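Local coordinates for protein DegT/DnrJ/EryC1/StrS aminotransferase (Brucella abortus 2308, PDB 4QGR) that binds pyridoxal phosphate and probably works as an aminotransferase of the DegT/DnrJ/EryC1/StrS family, at residues A[46-54]-A[254-264]; A[188-196]-A[207-217]. All blocks are in the same frame, centred on the assembly; numbering follows the deposited sequence.

Following the chain from the N terminus, helix 42-55 supplies the first half of contact 1; about 200 residues later helix 247-278 packs beside it and closes a very long loop. Nested inside that loop is contact 2, where strand 190-194 pairs with strand 208-212 after a short connection without helix or strand that carries Lys199, the predicted cofactor lysine. The two contacts meet at helix 42-55, where Leu51 CD2 lies 3.6 Å from Phe211 CE1. The helix therefore joins the main sheet, at its cofactor-binding strand pair, to the long helix 247-278.

Contact 1 (A[46-54]-A[254-264]); sequences EFEKKLGEY and LEKLAILEDEM
One methyl of Leu257, CD1, lies over one face of the Tyr54 ring, 4.2 Å from Tyr54 CG, while Glu261 OE1 stands at its edge, near the ring plane. Leu260 approaches the same ring obliquely, CD2 coming within 3.7 Å of Tyr54 CE2. On the Phe47 ring, one face is covered by Leu51 CB of its own helix, displaced toward the rim; Leu257 CD2 reaches that ring only obliquely. Tyr54 OH donates to Glu261 OE1 over 2.8 Å, meeting the oxygen nearly along its C-O bond, with ring and carboxylate planes 67° apart. Glu261 gets there by a bend at chi2 (69°) that swings its carboxylate back to the tyrosine. Its other oxygen forms a salt bridge with Arg292, so both oxygens are held and the group's rotation is restrained.

The two helical segments run almost parallel, 13° apart, with 10.5 Å between their axes. Leu257 bridges this separation as a knob in a hole formed by Phe47, Lys50, Leu51 and Tyr54. Its CD2 dips to 3.7 Å from the backbone N of Leu51, and its CD1 meets Leu51 CD1 at 4.0 Å. One turn earlier, Leu254 lays CD2 3.6 Å from Phe47 CA and turns CD1 to the carboxylate end of Glu46. A salt bridge from Lys50 NZ to the anti lone pair of Glu46 OE2 ties the two polar chains beside this leucine; Lys50 lays its CD against Leu254 CD2, and Glu46 brings both its CG and its carboxylate.

Around this helix pair, Arg292 of strand 291-292 also packs on Tyr54 and Met264, helix 22-35 touches Glu255, and helix 14-20 lies against Ile259 and Glu263. The Phe47 ring meets Phe195 edge-to-face just beyond strand 190-194.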
loop_
_atom_site.group_PDB
_atom_site.type_symbol
_atom_site.label_atom_id
_atom_site.label_comp_id
_atom_site.label_asym_id
_atom_site.label_seq_id
_atom_site.Cartn_x
_atom_site.Cartn_y
_atom_site.Cartn_z
ATOM N N GLU A 46 15.498 -5.957 -11.075
ATOM C CA GLU A 46 16.372 -7.089 -10.918
ATOM C C GLU A 46 15.636 -8.230 -10.219
ATOM O O GLU A 46 15.701 -9.413 -10.645
ATOM C CB GLU A 46 17.652 -6.641 -10.189
ATOM C CG GLU A 46 18.652 -7.745 -9.999
ATOM C CD GLU A 46 19.875 -7.330 -9.172
ATOM O OE1 GLU A 46 20.011 -6.123 -8.776
ATOM O OE2 GLU A 46 20.660 -8.273 -8.895
ATOM N N PHE A 47 14.934 -7.900 -9.140
ATOM C CA PHE A 47 14.190 -8.925 -8.416
ATOM C C PHE A 47 13.052 -9.479 -9.298
ATOM O O PHE A 47 12.826 -10.691 -9.320
ATOM C CB PHE A 47 13.702 -8.394 -7.052
ATOM C CG PHE A 47 12.782 -9.312 -6.333
ATOM C CD1 PHE A 47 13.244 -10.523 -5.833
ATOM C CD2 PHE A 47 11.459 -8.980 -6.132
ATOM C CE1 PHE A 47 12.407 -11.377 -5.185
ATOM C CE2 PHE A 47 10.625 -9.820 -5.465
ATOM C CZ PHE A 47 11.109 -11.032 -4.975
ATOM N N GLU A 48 12.359 -8.615 -10.016
ATOM C CA GLU A 48 11.253 -9.096 -10.880
ATOM C C GLU A 48 11.798 -10.141 -11.870
ATOM O O GLU A 48 11.177 -11.176 -12.113
ATOM C CB GLU A 48 10.608 -7.933 -11.648
ATOM C CG GLU A 48 9.764 -6.993 -10.777
ATOM C CD GLU A 48 9.156 -5.791 -11.544
ATOM O OE1 GLU A 48 9.662 -5.400 -12.636
ATOM O OE2 GLU A 48 8.166 -5.222 -11.053
ATOM N N LYS A 49 12.955 -9.858 -12.447
ATOM C CA LYS A 49 13.545 -10.789 -13.420
ATOM C C LYS A 49 13.962 -12.110 -12.846
ATOM O O LYS A 49 13.657 -13.162 -13.392
ATOM C CB LYS A 49 14.748 -10.151 -14.107
ATOM C CG LYS A 49 14.255 -9.196 -15.137
ATOM C CD LYS A 49 15.282 -8.167 -15.536
ATOM C CE LYS A 49 14.552 -7.011 -16.216
ATOM N NZ LYS A 49 15.503 -5.966 -16.653
ATOM N N LYS A 50 14.653 -12.047 -11.714
ATOM C CA LYS A 50 15.153 -13.252 -11.065
ATOM C C LYS A 50 13.998 -14.083 -10.525
ATOM O O LYS A 50 13.986 -15.315 -10.729
ATOM C CB LYS A 50 16.172 -12.914 -9.980
ATOM C CG LYS A 50 17.467 -12.407 -10.601
ATOM C CD LYS A 50 18.554 -12.039 -9.597
ATOM C CE LYS A 50 19.875 -11.818 -10.364
ATOM N NZ LYS A 50 20.674 -10.723 -9.730
ATOM N N LEU A 51 12.991 -13.435 -9.939
ATOM C CA LEU A 51 11.809 -14.179 -9.471
ATOM C C LEU A 51 11.030 -14.776 -10.653
ATOM O O LEU A 51 10.586 -15.937 -10.616
ATOM C CB LEU A 51 10.873 -13.319 -8.639
ATOM C CG LEU A 51 9.707 -14.043 -7.967
ATOM C CD1 LEU A 51 10.155 -15.185 -7.071
ATOM C CD2 LEU A 51 8.847 -13.042 -7.188
ATOM N N GLY A 52 10.953 -14.028 -11.745
ATOM C CA GLY A 52 10.298 -14.533 -12.973
ATOM C C GLY A 52 10.930 -15.842 -13.477
ATOM O O GLY A 52 10.228 -16.797 -13.799
ATOM N N GLU A 53 12.255 -15.909 -13.519
ATOM C CA GLU A 53 12.922 -17.141 -13.974
ATOM C C GLU A 53 12.747 -18.282 -13.030
ATOM O O GLU A 53 12.560 -19.399 -13.452
ATOM C CB GLU A 53 14.414 -16.878 -14.223
ATOM C CG GLU A 53 14.525 -15.900 -15.376
ATOM C CD GLU A 53 15.749 -16.077 -16.245
ATOM O OE1 GLU A 53 16.340 -17.195 -16.256
ATOM O OE2 GLU A 53 16.082 -15.085 -16.913
ATOM N N TYR A 54 12.737 -17.982 -11.737
ATOM C CA TYR A 54 12.506 -18.983 -10.703
ATOM C C TYR A 54 11.119 -19.620 -10.876
ATOM O O TYR A 54 10.953 -20.848 -10.764
ATOM C CB TYR A 54 12.622 -18.347 -9.289
ATOM C CG TYR A 54 12.424 -19.346 -8.187
ATOM C CD1 TYR A 54 13.375 -20.367 -7.948
ATOM C CD2 TYR A 54 11.297 -19.321 -7.382
ATOM C CE1 TYR A 54 13.171 -21.305 -6.938
ATOM C CE2 TYR A 54 11.112 -20.238 -6.374
ATOM C CZ TYR A 54 12.036 -21.238 -6.178
ATOM O OH TYR A 54 11.839 -22.159 -5.181
ATOM N N LEU A 254 16.111 -10.069 -2.907
ATOM C CA LEU A 254 17.146 -10.668 -3.761
ATOM C C LEU A 254 17.973 -11.654 -2.959
ATOM O O LEU A 254 18.267 -12.743 -3.416
ATOM C CB LEU A 254 17.998 -9.607 -4.404
ATOM C CG LEU A 254 17.347 -8.883 -5.594
ATOM C CD1 LEU A 254 18.108 -7.610 -5.929
ATOM C CD2 LEU A 254 17.288 -9.795 -6.809
ATOM N N GLU A 255 18.329 -11.284 -1.733
ATOM C CA GLU A 255 19.094 -12.200 -0.886
ATOM C C GLU A 255 18.237 -13.370 -0.359
ATOM O O GLU A 255 18.717 -14.507 -0.344
ATOM C CB GLU A 255 19.715 -11.443 0.256
ATOM C CG GLU A 255 20.675 -10.343 -0.139
ATOM C CD GLU A 255 21.881 -10.802 -0.955
ATOM O OE1 GLU A 255 22.288 -11.993 -0.913
ATOM O OE2 GLU A 255 22.428 -9.966 -1.684
ATOM N N LYS A 256 16.970 -13.118 -0.022
ATOM C CA LYS A 256 16.074 -14.204 0.368
ATOM C C LYS A 256 15.903 -15.224 -0.784
ATOM O O LYS A 256 15.934 -16.443 -0.585
ATOM C CB LYS A 256 14.710 -13.677 0.789
ATOM C CG LYS A 256 14.665 -12.647 1.897
ATOM C CD LYS A 256 15.305 -13.169 3.189
ATOM C CE LYS A 256 14.702 -12.509 4.416
ATOM N NZ LYS A 256 13.326 -12.969 4.676
ATOM N N LEU A 257 15.762 -14.694 -1.991
ATOM C CA LEU A 257 15.462 -15.526 -3.158
ATOM C C LEU A 257 16.626 -16.462 -3.421
ATOM O O LEU A 257 16.428 -17.652 -3.743
ATOM C CB LEU A 257 15.093 -14.664 -4.389
ATOM C CG LEU A 257 14.867 -15.468 -5.675
ATOM C CD1 LEU A 257 13.619 -16.378 -5.478
ATOM C CD2 LEU A 257 14.690 -14.511 -6.843
ATOM N N ALA A 258 17.844 -15.998 -3.189
ATOM C CA ALA A 258 19.042 -16.837 -3.476
ATOM C C ALA A 258 19.175 -18.076 -2.575
ATOM O O ALA A 258 19.898 -19.019 -2.904
ATOM C CB ALA A 258 20.335 -16.007 -3.413
ATOM N N ILE A 259 18.480 -18.087 -1.453
ATOM C CA ILE A 259 18.438 -19.255 -0.581
ATOM C C ILE A 259 17.099 -19.967 -0.509
ATOM O O ILE A 259 16.962 -20.991 0.202
ATOM C CB ILE A 259 18.904 -18.940 0.874
ATOM C CG1 ILE A 259 17.958 -17.983 1.588
ATOM C CG2 ILE A 259 20.352 -18.418 0.903
ATOM C CD1 ILE A 259 18.319 -17.760 3.029
ATOM N N LEU A 260 16.112 -19.473 -1.257
ATOM C CA LEU A 260 14.753 -20.020 -1.187
ATOM C C LEU A 260 14.702 -21.493 -1.606
ATOM O O LEU A 260 14.070 -22.320 -0.938
ATOM C CB LEU A 260 13.794 -19.179 -2.053
ATOM C CG LEU A 260 12.338 -19.622 -2.113
ATOM C CD1 LEU A 260 11.710 -19.588 -0.729
ATOM C CD2 LEU A 260 11.559 -18.734 -3.068
ATOM N N GLU A 261 15.360 -21.849 -2.694
ATOM C CA GLU A 261 15.277 -23.233 -3.152
ATOM C C GLU A 261 15.832 -24.211 -2.133
ATOM O O GLU A 261 15.226 -25.221 -1.898
ATOM C CB GLU A 261 15.934 -23.422 -4.531
ATOM C CG GLU A 261 15.808 -24.830 -5.075
ATOM C CD GLU A 261 14.409 -25.256 -5.487
ATOM O OE1 GLU A 261 13.472 -24.440 -5.487
ATOM O OE2 GLU A 261 14.227 -26.462 -5.789
ATOM N N ASP A 262 16.961 -23.888 -1.488
ATOM C CA ASP A 262 17.513 -24.785 -0.457
ATOM C C ASP A 262 16.551 -24.855 0.761
ATOM O O ASP A 262 16.310 -25.921 1.344
ATOM C CB ASP A 262 18.905 -24.313 -0.042
ATOM C CG ASP A 262 19.566 -25.249 0.885
ATOM O OD1 ASP A 262 20.061 -26.292 0.415
ATOM O OD2 ASP A 262 19.646 -24.950 2.085
ATOM N N GLU A 263 15.999 -23.698 1.135
ATOM C CA GLU A 263 14.984 -23.649 2.178
ATOM C C GLU A 263 13.742 -24.500 1.869
ATOM O O GLU A 263 13.145 -25.059 2.782
ATOM C CB GLU A 263 14.530 -22.213 2.408
ATOM C CG GLU A 263 15.554 -21.385 3.162
ATOM C CD GLU A 263 15.090 -19.979 3.459
ATOM O OE1 GLU A 263 14.149 -19.486 2.775
ATOM O OE2 GLU A 263 15.618 -19.353 4.406
ATOM N N MET A 264 13.320 -24.517 0.600
ATOM C CA MET A 264 12.222 -25.417 0.155
ATOM C C MET A 264 12.575 -26.898 0.313
ATOM O O MET A 264 11.736 -27.708 0.754
ATOM C CB MET A 264 11.798 -25.103 -1.283
ATOM C CG MET A 264 11.022 -23.798 -1.354
ATOM S SD MET A 264 9.424 -23.916 -0.521
ATOM C CE MET A 264 9.259 -22.342 0.291
#

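Contact 2 (A[188-196]-A[207-217]); sequences GHVGATSFY and GGAMFTNDAEL. With PLP (pyridoxal-5'-phosphate), chain E.
Thr212 OG1 is gripped from two directions: it donates to His189 O at 2.8 Å, nearly along the carbonyl axis, and accepts from Asp214 N at 3.1 Å in an ST turn. This marks one end of the antiparallel pair 190-194 and 208-212 in the main sheet of a fold type I aminotransferase, where strand 208-212 runs against its neighbours. Gly191 with Phe211 and Thr193 with Ala209 are the hydrogen-bonded pairs. The Phe211 ring turns back over the strands and offers its edge to Thr193, CZ lying 3.6 Å from CG2, while Gly191, without a side chain, leaves room for ring atom CD2. Thr193 OG1 is bound to Ala171 O, which would help hold the methyl against the ring.

At the far end Phe195 lies across the glycines, its CE2 3.4 Å from Gly208 O and 3.8 Å from Ala209 CB. Just before Phe195, at the end of strand 190-194, Ser194 meets the cofactor. With chi1 at 174° the Ser194 hydroxyl swings away from its own backbone N and out to the phosphate. PLP is also hydrogen-bonded to Gly66, Thr67, Gln173 and Lys199, and to Asn242 of the second subunit. Tyr196 N donates to Ser194 OG at 3.0 Å, which probably helps orient the hydroxyl that donates to PLP O1P at 2.6 Å.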
loop_
_atom_site.group_PDB
_atom_site.type_symbol
_atom_site.label_atom_id
_atom_site.label_comp_id
_atom_site.label_asym_id
_atom_site.label_seq_id
_atom_site.Cartn_x
_atom_site.Cartn_y
_atom_site.Cartn_z
ATOM N N GLY A 188 -3.577 -19.913 -13.287
ATOM C CA GLY A 188 -4.601 -18.918 -13.616
ATOM C C GLY A 188 -4.206 -17.962 -14.709
ATOM O O GLY A 188 -3.198 -18.167 -15.421
ATOM N N HIS A 189 -4.968 -16.892 -14.838
ATOM C CA HIS A 189 -4.619 -15.795 -15.754
ATOM C C HIS A 189 -3.477 -14.929 -15.180
ATOM O O HIS A 189 -2.684 -14.317 -15.912
ATOM C CB HIS A 189 -5.864 -14.935 -16.027
ATOM C CG HIS A 189 -6.923 -15.628 -16.839
ATOM N ND1 HIS A 189 -7.946 -16.364 -16.270
ATOM C CD2 HIS A 189 -7.134 -15.668 -18.185
ATOM C CE1 HIS A 189 -8.706 -16.876 -17.218
ATOM N NE2 HIS A 189 -8.249 -16.454 -18.394
ATOM N N VAL A 190 -3.423 -14.888 -13.854
ATOM C CA VAL A 190 -2.513 -14.040 -13.116
ATOM C C VAL A 190 -2.382 -14.634 -11.711
ATOM O O VAL A 190 -3.349 -15.183 -11.149
ATOM C CB VAL A 190 -3.050 -12.573 -13.070
ATOM C CG1 VAL A 190 -4.353 -12.509 -12.316
ATOM C CG2 VAL A 190 -2.069 -11.569 -12.522
ATOM N N GLY A 191 -1.174 -14.536 -11.171
ATOM C CA GLY A 191 -0.897 -14.951 -9.819
ATOM C C GLY A 191 -0.581 -13.746 -8.974
ATOM O O GLY A 191 -0.115 -12.732 -9.468
ATOM N N ALA A 192 -0.809 -13.905 -7.669
ATOM C CA ALA A 192 -0.574 -12.881 -6.680
ATOM C C ALA A 192 0.189 -13.457 -5.485
ATOM O O ALA A 192 -0.105 -14.572 -5.045
ATOM C CB ALA A 192 -1.909 -12.332 -6.185
ATOM N N THR A 193 1.106 -12.677 -4.908
ATOM C CA THR A 193 1.703 -13.085 -3.649
ATOM C C THR A 193 2.019 -11.897 -2.727
ATOM O O THR A 193 1.911 -10.721 -3.105
ATOM C CB THR A 193 2.973 -13.949 -3.851
ATOM O OG1 THR A 193 3.318 -14.656 -2.651
ATOM C CG2 THR A 193 4.141 -13.091 -4.240
ATOM N N SER A 194 2.389 -12.291 -1.517
ATOM C CA SER A 194 2.748 -11.437 -0.427
ATOM C C SER A 194 4.182 -11.713 -0.043
ATOM O O SER A 194 4.569 -12.884 0.008
ATOM C CB SER A 194 1.876 -11.793 0.792
ATOM O OG SER A 194 2.347 -11.039 1.915
ATOM N N PHE A 195 4.893 -10.646 0.389
ATOM C CA PHE A 195 6.230 -10.741 0.939
ATOM C C PHE A 195 6.194 -10.276 2.378
ATOM O O PHE A 195 7.184 -9.841 2.954
ATOM C CB PHE A 195 7.233 -9.941 0.088
ATOM C CG PHE A 195 7.325 -10.397 -1.347
ATOM C CD1 PHE A 195 7.475 -11.736 -1.683
ATOM C CD2 PHE A 195 7.246 -9.490 -2.385
ATOM C CE1 PHE A 195 7.536 -12.153 -3.000
ATOM C CE2 PHE A 195 7.329 -9.901 -3.710
ATOM C CZ PHE A 195 7.470 -11.211 -4.025
ATOM N N TYR A 196 5.044 -10.414 3.003
ATOM C CA TYR A 196 4.919 -10.196 4.435
ATOM C C TYR A 196 5.990 -11.040 5.101
ATOM O O TYR A 196 6.312 -12.094 4.594
ATOM C CB TYR A 196 3.508 -10.578 4.879
ATOM C CG TYR A 196 3.292 -10.473 6.345
ATOM C CD1 TYR A 196 2.896 -9.283 6.899
ATOM C CD2 TYR A 196 3.441 -11.573 7.162
ATOM C CE1 TYR A 196 2.687 -9.170 8.256
ATOM C CE2 TYR A 196 3.183 -11.495 8.545
ATOM C CZ TYR A 196 2.833 -10.276 9.070
ATOM O OH TYR A 196 2.603 -10.117 10.411
ATOM N N GLY A 207 5.296 -6.049 1.302
ATOM C CA GLY A 207 5.632 -6.136 -0.127
ATOM C C GLY A 207 4.749 -7.186 -0.756
ATOM O O GLY A 207 4.187 -8.023 -0.063
ATOM N N GLY A 208 4.726 -7.209 -2.075
ATOM C CA GLY A 208 3.922 -8.156 -2.840
ATOM C C GLY A 208 4.343 -8.222 -4.285
ATOM O O GLY A 208 5.221 -7.484 -4.712
ATOM N N ALA A 209 3.735 -9.129 -5.050
ATOM C CA ALA A 209 3.945 -9.113 -6.491
ATOM C C ALA A 209 2.803 -9.807 -7.206
ATOM O O ALA A 209 2.037 -10.612 -6.606
ATOM C CB ALA A 209 5.243 -9.809 -6.840
ATOM N N MET A 210 2.784 -9.589 -8.507
ATOM C CA MET A 210 1.819 -10.237 -9.425
ATOM C C MET A 210 2.606 -10.873 -10.536
ATOM O O MET A 210 3.692 -10.405 -10.874
ATOM C CB MET A 210 0.812 -9.241 -9.988
ATOM C CG MET A 210 0.053 -8.508 -8.879
ATOM S SD MET A 210 -0.928 -7.109 -9.436
ATOM C CE MET A 210 0.404 -5.995 -9.855
ATOM N N PHE A 211 2.027 -11.929 -11.101
ATOM C CA PHE A 211 2.683 -12.786 -12.073
ATOM C C PHE A 211 1.754 -13.057 -13.255
ATOM O O PHE A 211 0.563 -13.333 -13.073
ATOM C CB PHE A 211 3.058 -14.115 -11.422
ATOM C CG PHE A 211 3.730 -13.976 -10.084
ATOM C CD1 PHE A 211 5.018 -13.459 -10.003
ATOM C CD2 PHE A 211 3.103 -14.359 -8.925
ATOM C CE1 PHE A 211 5.676 -13.338 -8.796
ATOM C CE2 PHE A 211 3.742 -14.196 -7.700
ATOM C CZ PHE A 211 5.031 -13.711 -7.629
ATOM N N THR A 212 2.273 -12.985 -14.483
ATOM C CA THR A 212 1.463 -13.377 -15.614
ATOM C C THR A 212 2.340 -13.588 -16.840
ATOM O O THR A 212 3.429 -13.028 -16.950
ATOM C CB THR A 212 0.368 -12.345 -15.938
ATOM O OG1 THR A 212 -0.528 -12.884 -16.920
ATOM C CG2 THR A 212 0.940 -11.009 -16.396
ATOM N N ASN A 213 1.846 -14.449 -17.731
ATOM C CA ASN A 213 2.432 -14.571 -19.066
ATOM C C ASN A 213 1.826 -13.690 -20.134
ATOM O O ASN A 213 2.300 -13.677 -21.271
ATOM C CB ASN A 213 2.362 -16.017 -19.524
ATOM C CG ASN A 213 3.291 -16.905 -18.747
ATOM O OD1 ASN A 213 4.368 -16.503 -18.360
ATOM N ND2 ASN A 213 2.870 -18.147 -18.527
ATOM N N ASP A 214 0.794 -12.953 -19.776
ATOM C CA ASP A 214 0.095 -12.059 -20.711
ATOM C C ASP A 214 0.732 -10.663 -20.680
ATOM O O ASP A 214 0.573 -9.908 -19.707
ATOM C CB ASP A 214 -1.367 -12.032 -20.315
ATOM C CG ASP A 214 -2.232 -11.076 -21.161
ATOM O OD1 ASP A 214 -1.746 -10.157 -21.821
ATOM O OD2 ASP A 214 -3.455 -11.252 -21.102
ATOM N N ALA A 215 1.421 -10.291 -21.761
ATOM C CA ALA A 215 2.098 -8.974 -21.807
ATOM C C ALA A 215 1.138 -7.779 -21.665
ATOM O O ALA A 215 1.474 -6.777 -21.040
ATOM C CB ALA A 215 2.928 -8.826 -23.086
ATOM N N GLU A 216 -0.042 -7.876 -22.268
ATOM C CA GLU A 216 -0.996 -6.798 -22.198
ATOM C C GLU A 216 -1.481 -6.639 -20.754
ATOM O O GLU A 216 -1.549 -5.539 -20.250
ATOM C CB GLU A 216 -2.178 -7.053 -23.124
ATOM C CG GLU A 216 -3.103 -5.851 -23.252
ATOM C CD GLU A 216 -4.050 -5.962 -24.449
ATOM O OE1 GLU A 216 -3.575 -6.037 -25.611
ATOM O OE2 GLU A 216 -5.277 -5.958 -24.219
ATOM N N LEU A 217 -1.784 -7.749 -20.102
ATOM C CA LEU A 217 -2.250 -7.695 -18.723
ATOM C C LEU A 217 -1.151 -7.102 -17.843
ATOM O O LEU A 217 -1.429 -6.287 -16.952
ATOM C CB LEU A 217 -2.649 -9.068 -18.220
ATOM C CG LEU A 217 -2.976 -9.171 -16.728
ATOM C CD1 LEU A 217 -4.129 -8.241 -16.346
ATOM C CD2 LEU A 217 -3.331 -10.612 -16.374
HETATM N N1 PLP E . -3.855 -13.892 0.719
HETATM C C2 PLP E . -3.514 -14.831 1.621
HETATM C C2A PLP E . -3.905 -16.279 1.447
HETATM C C3 PLP E . -2.652 -14.426 2.766
HETATM O O3 PLP E . -2.268 -15.357 3.631
HETATM C C4 PLP E . -2.339 -12.981 2.935
HETATM C C4A PLP E . -1.456 -12.361 3.947
HETATM O O4A PLP E . -0.432 -12.890 4.330
HETATM C C5 PLP E . -2.795 -12.069 1.877
HETATM C C6 PLP E . -3.539 -12.590 0.815
HETATM C C5A PLP E . -2.497 -10.588 1.954
HETATM O O4P PLP E . -1.097 -10.308 1.816
HETATM P P PLP E . -0.441 -9.044 2.563
HETATM O O1P PLP E . 0.933 -8.823 1.935
HETATM O O2P PLP E . -1.397 -7.884 2.445
HETATM O O3P PLP E . -0.312 -9.575 4.000
HETATM O O HOH W 1 -0.126 -16.461 -16.231
#